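Local coordinates for protein phosphoribosylaminoimidazole-succinocarboxamide synthase (Pyrococcus horikoshii, PDB 4O7R) that catalyses the ATP-dependent joining of L-aspartate to 5-amino-1-(5-phospho-D-ribosyl)imidazole-4-carboxylate, giving SAICAR in de novo purine biosynthesis, at residues Val91-Val96 and Ile116-Tyr121; Val95-Leu100 and Ile170-Lys175. All blocks are in the same frame, centred on the assembly; numbering follows the deposited sequence.

How the contacts relate
Both contacts line the site that holds uridine-5'-monophosphate, and their centres lie about 7 Å apart. They start from the same run of chain and share Val95 and Val96. In contact 1, strand 84-93 pairs with strand 111-121. Past the corner at Asn94, the loop of contact 2 leans on strand 169-180, the other neighbour of strand 84-93 in the sheet. Asn94 ties the two together: its N is 2.8 Å from Val172 O, probably a hydrogen bond, and its ND2 also bonds to Leu171 O. The nucleotide bridges them too. Arg93 of contact 1 and Ser99 of contact 2 grip its phosphate, while Asp173 takes a sugar hydroxyl.

Contact 1 of 2, residues Val91-Val96 and Ile116-Tyr121; sequences VVRNVV and IVELYY. With U5P (uridine-5'-monophosphate), chain B.
The guanidinium of Arg93 has Glu118 OE1 and Tyr120 OH at its edge, near its plane, and C5' of the bound uridine-5'-monophosphate over one face. This group stands on a pair of antiparallel beta strands, 91-93 and 116-121, inside the SAICAR synthetase domain. Backbone bonds run both ways in the pairs Val91 with Glu118 and Arg93 with Ile116; the pair Val92 with Val117 between them is non-hydrogen-bonded. Val92 and Val117 turn to the opposite face, against helix 143-166. The salt bridge from Arg93 NH1 to Glu118 OE1 is 2.8 Å long. The guanidinium and carboxylate planes stand 67° apart. Tyr120 OH gives a 2.6 Å bond to the same Glu118 OE1. Two donors thus grip this oxygen, one from each face of the carboxylate. A bend at chi3 (76°) turns the Arg93 chain toward the phosphate. Arg93 NH2 meets O1P of the nucleotide at 2.6 Å, and Arg93 NH1 reaches its O3P at 3.2 Å. Val91 touches both the nucleotide and the tyrosine with its two methyls. Val91 CG1 lies 3.7 Å from C5' of the ligand. Val91 CG2 rests 3.6 Å from Tyr120 CE2.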
# COMPACT_ATOMS: atom_id res chain seq x y z
N VAL A 91 -7.25 -7.85 -3.45
CA VAL A 91 -6.81 -9.10 -2.82
C VAL A 91 -7.36 -9.24 -1.40
O VAL A 91 -7.26 -8.32 -0.58
CB VAL A 91 -5.26 -9.24 -2.85
CG1 VAL A 91 -4.83 -10.49 -2.11
CG2 VAL A 91 -4.77 -9.28 -4.29
N VAL A 92 -7.95 -10.38 -1.11
CA VAL A 92 -8.48 -10.62 0.23
C VAL A 92 -7.62 -11.73 0.84
O VAL A 92 -7.36 -12.75 0.18
CB VAL A 92 -9.99 -10.95 0.21
CG1 VAL A 92 -10.57 -11.06 1.62
CG2 VAL A 92 -10.73 -9.88 -0.56
N ARG A 93 -7.13 -11.50 2.07
CA ARG A 93 -6.21 -12.45 2.73
C ARG A 93 -6.71 -12.88 4.11
O ARG A 93 -6.97 -12.03 4.97
CB ARG A 93 -4.78 -11.86 2.80
CG ARG A 93 -4.45 -10.99 1.57
CD ARG A 93 -3.00 -10.51 1.55
NE ARG A 93 -2.11 -11.59 1.16
CZ ARG A 93 -1.27 -11.56 0.13
NH1 ARG A 93 -1.14 -10.48 -0.64
NH2 ARG A 93 -0.55 -12.65 -0.12
N ASN A 94 -6.89 -14.19 4.31
CA ASN A 94 -7.27 -14.78 5.62
C ASN A 94 -6.05 -15.39 6.35
O ASN A 94 -5.91 -15.27 7.58
CB ASN A 94 -8.34 -15.87 5.44
CG ASN A 94 -9.57 -15.36 4.69
OD1 ASN A 94 -10.22 -14.42 5.14
ND2 ASN A 94 -9.86 -15.94 3.52
N VAL A 95 -5.19 -16.05 5.57
CA VAL A 95 -3.98 -16.71 6.07
C VAL A 95 -2.75 -16.08 5.40
O VAL A 95 -2.78 -15.76 4.21
CB VAL A 95 -4.04 -18.24 5.81
CG1 VAL A 95 -2.73 -18.91 6.24
CG2 VAL A 95 -5.21 -18.88 6.54
N VAL A 96 -1.67 -15.88 6.16
CA VAL A 96 -0.45 -15.27 5.61
C VAL A 96 0.20 -16.22 4.59
O VAL A 96 0.41 -17.41 4.88
CB VAL A 96 0.56 -14.84 6.71
CG1 VAL A 96 1.88 -14.38 6.11
CG2 VAL A 96 -0.02 -13.73 7.55
N ILE A 116 -7.71 -9.31 5.51
CA ILE A 116 -6.96 -8.14 5.04
C ILE A 116 -7.36 -7.92 3.61
O ILE A 116 -7.33 -8.87 2.82
CB ILE A 116 -5.43 -8.36 5.09
CG1 ILE A 116 -4.93 -8.17 6.51
CG2 ILE A 116 -4.71 -7.37 4.19
CD1 ILE A 116 -3.45 -8.44 6.67
N VAL A 117 -7.75 -6.70 3.26
CA VAL A 117 -8.01 -6.36 1.85
C VAL A 117 -6.85 -5.50 1.33
O VAL A 117 -6.46 -4.53 1.98
CB VAL A 117 -9.38 -5.66 1.63
CG1 VAL A 117 -9.68 -5.48 0.16
CG2 VAL A 117 -10.49 -6.48 2.24
N GLU A 118 -6.29 -5.90 0.18
CA GLU A 118 -5.28 -5.10 -0.52
C GLU A 118 -5.72 -4.68 -1.91
O GLU A 118 -6.37 -5.44 -2.62
CB GLU A 118 -3.93 -5.84 -0.60
CG GLU A 118 -3.49 -6.38 0.74
CD GLU A 118 -2.19 -7.16 0.70
OE1 GLU A 118 -1.89 -7.81 -0.33
OE2 GLU A 118 -1.46 -7.10 1.72
N LEU A 119 -5.36 -3.45 -2.27
CA LEU A 119 -5.65 -2.89 -3.56
C LEU A 119 -4.35 -2.80 -4.33
O LEU A 119 -3.35 -2.30 -3.81
CB LEU A 119 -6.22 -1.47 -3.42
CG LEU A 119 -7.55 -1.33 -2.67
CD1 LEU A 119 -7.91 0.15 -2.64
CD2 LEU A 119 -8.63 -2.17 -3.35
N TYR A 120 -4.39 -3.29 -5.57
CA TYR A 120 -3.25 -3.25 -6.48
C TYR A 120 -3.70 -2.54 -7.75
O TYR A 120 -4.81 -2.78 -8.24
CB TYR A 120 -2.75 -4.67 -6.81
CG TYR A 120 -2.09 -5.34 -5.64
CD1 TYR A 120 -0.71 -5.20 -5.40
CD2 TYR A 120 -2.84 -6.12 -4.75
CE1 TYR A 120 -0.11 -5.82 -4.30
CE2 TYR A 120 -2.24 -6.74 -3.66
CZ TYR A 120 -0.89 -6.57 -3.44
OH TYR A 120 -0.32 -7.20 -2.34
N TYR A 121 -2.84 -1.67 -8.29
CA TYR A 121 -3.13 -1.00 -9.55
C TYR A 121 -2.67 -1.91 -10.71
O TYR A 121 -1.52 -2.33 -10.74
CB TYR A 121 -2.47 0.40 -9.56
CG TYR A 121 -2.40 1.16 -10.89
CD1 TYR A 121 -3.51 1.24 -11.76
CD2 TYR A 121 -1.24 1.82 -11.25
CE1 TYR A 121 -3.43 1.95 -12.96
CE2 TYR A 121 -1.14 2.53 -12.44
CZ TYR A 121 -2.23 2.58 -13.29
OH TYR A 121 -2.08 3.30 -14.46
N1 U5P B . -3.08 -13.10 -7.46
C2 U5P B . -3.66 -13.16 -8.76
N3 U5P B . -3.14 -12.44 -9.78
C4 U5P B . -2.06 -11.66 -9.56
C5 U5P B . -1.47 -11.57 -8.29
C6 U5P B . -2.00 -12.31 -7.24
O2 U5P B . -4.66 -13.88 -8.98
O4 U5P B . -1.57 -10.99 -10.50
C1' U5P B . -3.65 -13.88 -6.35
C2' U5P B . -2.71 -14.98 -5.89
O2' U5P B . -2.91 -16.20 -6.62
C3' U5P B . -3.09 -15.12 -4.43
C4' U5P B . -3.48 -13.70 -3.99
O3' U5P B . -4.25 -15.92 -4.33
O4' U5P B . -3.89 -13.05 -5.20
C5' U5P B . -2.35 -12.93 -3.29
O5' U5P B . -1.21 -12.86 -4.15
P U5P B . 0.25 -12.37 -3.68
O1P U5P B . 0.56 -13.09 -2.41
O2P U5P B . 1.14 -12.78 -4.84
O3P U5P B . 0.10 -10.87 -3.53

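Contact 2 of 2, residues Val95-Leu100 and Ile170-Lys175; sequences VVAGSL and ILVDFK. With U5P (uridine-5'-monophosphate), chain B.
Val172 CG1 is a bump that meets both Val95 and Ala97. It nestles in the notch edged by Val95 O and Ala97 CB, 3.6 Å from Val95 O and 3.7 Å from Ala97 CB. Chi1 of 167° holds this methyl anti to the Val172 backbone N and brings it against Val95 and Ala97. On the flank, Val95 CG2 meets Ile170 CG2 at 4.2 Å, with the two side chains crossing at about a right angle. One backbone bond joins the segments, from Val95 N to Val172 O at 3.0 Å. Ala97 CB also lies beside Asp173 OD2. A water bridges loop and strand, donating to both Val95 O and Asp173 OD2. Asp173 OD1 accepts a short 2.5 Å bond from O3' of uridine-5'-monophosphate, and OD2 forms a salt bridge with Arg198. Were Asp173 replaced, an alanine here is likely to leave the ribose O3' without this acceptor, the water without one of its two partners and Arg198 without this carboxylate partner. Further along the loop, Gly98 has a positive phi and passes close to the phosphate, where a CB would run into O1P. Ser99 then closes on the phosphate with two groups: its N bonds to O1P at 2.9 Å and its OG to O3P at 2.8 Å. Loop and strand form part of a nucleotide monophosphate pocket, to which Arg93, Arg198 and Arg214 also contribute, consistent with the place where this synthetase holds its phosphoribosyl substrate.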
# COMPACT_ATOMS: atom_id res chain seq x y z
N VAL A 95 -5.19 -16.05 5.57
CA VAL A 95 -3.98 -16.71 6.07
C VAL A 95 -2.75 -16.08 5.40
O VAL A 95 -2.78 -15.76 4.21
CB VAL A 95 -4.04 -18.24 5.81
CG1 VAL A 95 -2.73 -18.91 6.24
CG2 VAL A 95 -5.21 -18.88 6.54
N VAL A 96 -1.67 -15.88 6.16
CA VAL A 96 -0.45 -15.27 5.61
C VAL A 96 0.20 -16.22 4.59
O VAL A 96 0.41 -17.41 4.88
CB VAL A 96 0.56 -14.84 6.71
CG1 VAL A 96 1.88 -14.38 6.11
CG2 VAL A 96 -0.02 -13.73 7.55
N ALA A 97 0.46 -15.69 3.40
CA ALA A 97 1.10 -16.44 2.31
C ALA A 97 1.64 -15.46 1.28
O ALA A 97 1.33 -14.27 1.34
CB ALA A 97 0.13 -17.41 1.65
N GLY A 98 2.44 -15.96 0.34
CA GLY A 98 3.01 -15.14 -0.75
C GLY A 98 3.57 -13.78 -0.34
O GLY A 98 4.36 -13.68 0.60
N SER A 99 3.14 -12.74 -1.03
CA SER A 99 3.72 -11.39 -0.88
C SER A 99 3.49 -10.74 0.52
O SER A 99 4.24 -9.84 0.92
CB SER A 99 3.19 -10.48 -2.01
OG SER A 99 1.93 -9.92 -1.61
N LEU A 100 2.46 -11.20 1.24
CA LEU A 100 2.17 -10.68 2.59
C LEU A 100 3.29 -10.98 3.61
O LEU A 100 3.49 -10.23 4.57
CB LEU A 100 0.80 -11.14 3.10
CG LEU A 100 0.35 -10.65 4.50
CD1 LEU A 100 0.20 -9.13 4.60
CD2 LEU A 100 -0.96 -11.31 4.91
N ILE A 170 -9.09 -24.83 3.04
CA ILE A 170 -8.88 -23.50 3.60
C ILE A 170 -8.66 -22.50 2.47
O ILE A 170 -7.76 -22.70 1.63
CB ILE A 170 -7.68 -23.43 4.57
CG1 ILE A 170 -7.81 -24.44 5.70
CG2 ILE A 170 -7.56 -22.04 5.16
CD1 ILE A 170 -6.46 -24.95 6.18
N LEU A 171 -9.49 -21.45 2.45
CA LEU A 171 -9.27 -20.29 1.58
C LEU A 171 -8.25 -19.32 2.19
O LEU A 171 -8.55 -18.50 3.07
CB LEU A 171 -10.59 -19.57 1.25
CG LEU A 171 -10.53 -18.37 0.30
CD1 LEU A 171 -10.14 -18.76 -1.12
CD2 LEU A 171 -11.87 -17.69 0.29
N VAL A 172 -7.03 -19.42 1.69
CA VAL A 172 -5.90 -18.65 2.22
C VAL A 172 -5.99 -17.16 1.82
O VAL A 172 -6.02 -16.27 2.69
CB VAL A 172 -4.61 -19.36 1.76
CG1 VAL A 172 -3.36 -18.51 1.94
CG2 VAL A 172 -4.52 -20.74 2.41
N ASP A 173 -6.06 -16.91 0.52
CA ASP A 173 -6.25 -15.57 -0.05
C ASP A 173 -6.83 -15.74 -1.45
O ASP A 173 -6.98 -16.87 -1.93
CB ASP A 173 -4.91 -14.78 -0.08
CG ASP A 173 -3.82 -15.52 -0.81
OD1 ASP A 173 -4.14 -16.18 -1.81
OD2 ASP A 173 -2.63 -15.48 -0.40
N PHE A 174 -7.12 -14.64 -2.12
CA PHE A 174 -7.60 -14.70 -3.51
C PHE A 174 -7.69 -13.29 -4.08
O PHE A 174 -7.81 -12.33 -3.32
CB PHE A 174 -8.97 -15.40 -3.59
CG PHE A 174 -10.09 -14.67 -2.89
CD1 PHE A 174 -10.89 -13.77 -3.59
CD2 PHE A 174 -10.36 -14.89 -1.55
CE1 PHE A 174 -11.92 -13.09 -2.95
CE2 PHE A 174 -11.41 -14.23 -0.91
CZ PHE A 174 -12.19 -13.32 -1.62
N LYS A 175 -7.63 -13.19 -5.40
CA LYS A 175 -7.69 -11.90 -6.10
C LYS A 175 -9.05 -11.77 -6.84
O LYS A 175 -9.53 -12.74 -7.46
CB LYS A 175 -6.52 -11.78 -7.07
CG LYS A 175 -6.42 -10.47 -7.87
CD LYS A 175 -7.17 -10.48 -9.20
CE LYS A 175 -6.57 -11.51 -10.18
NZ LYS A 175 -7.32 -11.67 -11.47
N1 U5P B . -3.08 -13.10 -7.46
C2 U5P B . -3.66 -13.16 -8.76
N3 U5P B . -3.14 -12.44 -9.78
C4 U5P B . -2.06 -11.66 -9.56
C5 U5P B . -1.47 -11.57 -8.29
C6 U5P B . -2.00 -12.31 -7.24
O2 U5P B . -4.66 -13.88 -8.98
O4 U5P B . -1.57 -10.99 -10.50
C1' U5P B . -3.65 -13.88 -6.35
C2' U5P B . -2.71 -14.98 -5.89
O2' U5P B . -2.91 -16.20 -6.62
C3' U5P B . -3.09 -15.12 -4.43
C4' U5P B . -3.48 -13.70 -3.99
O3' U5P B . -4.25 -15.92 -4.33
O4' U5P B . -3.89 -13.05 -5.20
C5' U5P B . -2.35 -12.93 -3.29
O5' U5P B . -1.21 -12.86 -4.15
P U5P B . 0.25 -12.37 -3.68
O1P U5P B . 0.56 -13.09 -2.41
O2P U5P B . 1.14 -12.78 -4.84
O3P U5P B . 0.10 -10.87 -3.53
O HOH W 1 -2.18 -14.20 1.99